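Side-chain contact in uncharacterized SnoaL-like protein (Burkholderia thailandensis E264, PDB 3H3H), which is of unknown function but has a SnoaL-like domain of the NTF2 clan, a fold whose cone-shaped pocket often binds small molecules: residues B[105-108]-B[112-115]. Sequence-based numbering, arbitrary orientation.
Sequences FHFG and RVVK
V113 lies against the rings of F105 and F107, its CG2 methyl reaching both and CG1 only that of F105. CG2, anti to the carbonyl carbon of V113, does most of the touching: it lies 3.6 Å from CE2 of F107 and 4.0 Å from CD2 of F105, meeting both rings obliquely. CG1 comes within 4.1 Å of the same F105 CD2. The rings of both phenylalanines also meet F13, of helix 7-22, edge-to-face.

H106 leaves the strand on the other face, alongside K115, with the two CB atoms 4.1 Å apart. The imidazole turns an edge to the K115 carbonyl, whose O lies near the ring plane, while ND1 is hydrogen-bonded to OD1 of D87; the lysine chain leads away. That same carbonyl O accepts a nearly straight hydrogen bond from H106 N, 2.8 Å at 175°. H106 O accepts a hydrogen bond from V114 N at 2.8 Å and, more weakly, one from K115 N. V114 CG1 rests 3.7 Å from CA of G108, whose N donates a hydrogen bond to R112 O.

With V114 and K115 both opposite H106, this is a classic beta bulge, here in the hairpin of strands 100-107 and 113-121 within the curved sheet of an NTF2-like fold.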
loop_
_atom_site.group_PDB
_atom_site.type_symbol
_atom_site.label_atom_id
_atom_site.label_comp_id
_atom_site.label_asym_id
_atom_site.label_seq_id
_atom_site.Cartn_x
_atom_site.Cartn_y
_atom_site.Cartn_z
ATOM N N PHE B 105 -1.144 -0.312 -6.156
ATOM C CA PHE B 105 -1.766 -0.671 -7.404
ATOM C C PHE B 105 -1.836 -2.157 -7.542
ATOM O O PHE B 105 -0.806 -2.857 -7.515
ATOM C CB PHE B 105 -0.938 -0.149 -8.561
ATOM C CG PHE B 105 -0.653 1.332 -8.508
ATOM C CD1 PHE B 105 0.444 1.848 -7.812
ATOM C CD2 PHE B 105 -1.448 2.232 -9.198
ATOM C CE1 PHE B 105 0.680 3.190 -7.778
ATOM C CE2 PHE B 105 -1.195 3.606 -9.170
ATOM C CZ PHE B 105 -0.140 4.091 -8.467
ATOM N N HIS B 106 -3.040 -2.673 -7.686
ATOM C CA HIS B 106 -3.265 -4.071 -7.915
ATOM C C HIS B 106 -3.468 -4.307 -9.384
ATOM O O HIS B 106 -4.175 -3.562 -10.058
ATOM C CB HIS B 106 -4.482 -4.556 -7.199
ATOM C CG HIS B 106 -4.349 -4.499 -5.724
ATOM N ND1 HIS B 106 -3.921 -5.575 -4.969
ATOM C CD2 HIS B 106 -4.538 -3.467 -4.865
ATOM C CE1 HIS B 106 -3.875 -5.208 -3.700
ATOM N NE2 HIS B 106 -4.255 -3.942 -3.604
ATOM N N PHE B 107 -2.826 -5.360 -9.880
ATOM C CA PHE B 107 -2.847 -5.620 -11.327
ATOM C C PHE B 107 -3.694 -6.815 -11.680
ATOM O O PHE B 107 -3.780 -7.755 -10.900
ATOM C CB PHE B 107 -1.452 -5.854 -11.869
ATOM C CG PHE B 107 -0.624 -4.632 -11.829
ATOM C CD1 PHE B 107 -0.006 -4.233 -10.625
ATOM C CD2 PHE B 107 -0.585 -3.798 -12.925
ATOM C CE1 PHE B 107 0.702 -3.036 -10.592
ATOM C CE2 PHE B 107 0.117 -2.607 -12.873
ATOM C CZ PHE B 107 0.729 -2.245 -11.720
ATOM N N GLY B 108 -4.220 -6.787 -12.901
ATOM C CA GLY B 108 -5.074 -7.834 -13.393
ATOM C C GLY B 108 -4.322 -8.697 -14.361
ATOM O O GLY B 108 -3.110 -8.552 -14.489
ATOM N N ARG B 112 -2.593 -4.527 -16.275
ATOM C CA ARG B 112 -3.051 -3.193 -16.024
ATOM C C ARG B 112 -3.681 -3.134 -14.641
ATOM O O ARG B 112 -4.003 -4.159 -14.035
ATOM C CB ARG B 112 -4.006 -2.727 -17.100
ATOM C CG ARG B 112 -3.357 -2.739 -18.432
ATOM C CD ARG B 112 -3.918 -1.734 -19.327
ATOM N NE ARG B 112 -5.283 -1.996 -19.699
ATOM C CZ ARG B 112 -5.968 -1.178 -20.494
ATOM N NH1 ARG B 112 -7.209 -1.481 -20.805
ATOM N NH2 ARG B 112 -5.407 -0.047 -20.971
ATOM N N VAL B 113 -3.801 -1.918 -14.128
ATOM C CA VAL B 113 -4.255 -1.680 -12.778
ATOM C C VAL B 113 -5.767 -1.846 -12.701
ATOM O O VAL B 113 -6.526 -1.166 -13.423
ATOM C CB VAL B 113 -3.879 -0.299 -12.294
ATOM C CG1 VAL B 113 -4.447 -0.053 -10.832
ATOM C CG2 VAL B 113 -2.381 -0.106 -12.291
ATOM N N VAL B 114 -6.193 -2.766 -11.851
ATOM C CA VAL B 114 -7.619 -3.021 -11.661
ATOM C C VAL B 114 -8.132 -2.334 -10.406
ATOM O O VAL B 114 -9.336 -2.151 -10.252
ATOM C CB VAL B 114 -7.910 -4.525 -11.626
ATOM C CG1 VAL B 114 -7.587 -5.140 -12.975
ATOM C CG2 VAL B 114 -7.227 -5.272 -10.455
ATOM N N LYS B 115 -7.217 -2.011 -9.474
ATOM C CA LYS B 115 -7.595 -1.398 -8.215
ATOM C C LYS B 115 -6.402 -0.574 -7.697
ATOM O O LYS B 115 -5.294 -1.085 -7.646
ATOM C CB LYS B 115 -7.998 -2.419 -7.154
ATOM C CG LYS B 115 -8.503 -1.809 -5.881
ATOM C CD LYS B 115 -9.044 -2.906 -4.955
ATOM C CE LYS B 115 -9.731 -2.363 -3.718
ATOM N NZ LYS B 115 -10.843 -3.252 -3.245
#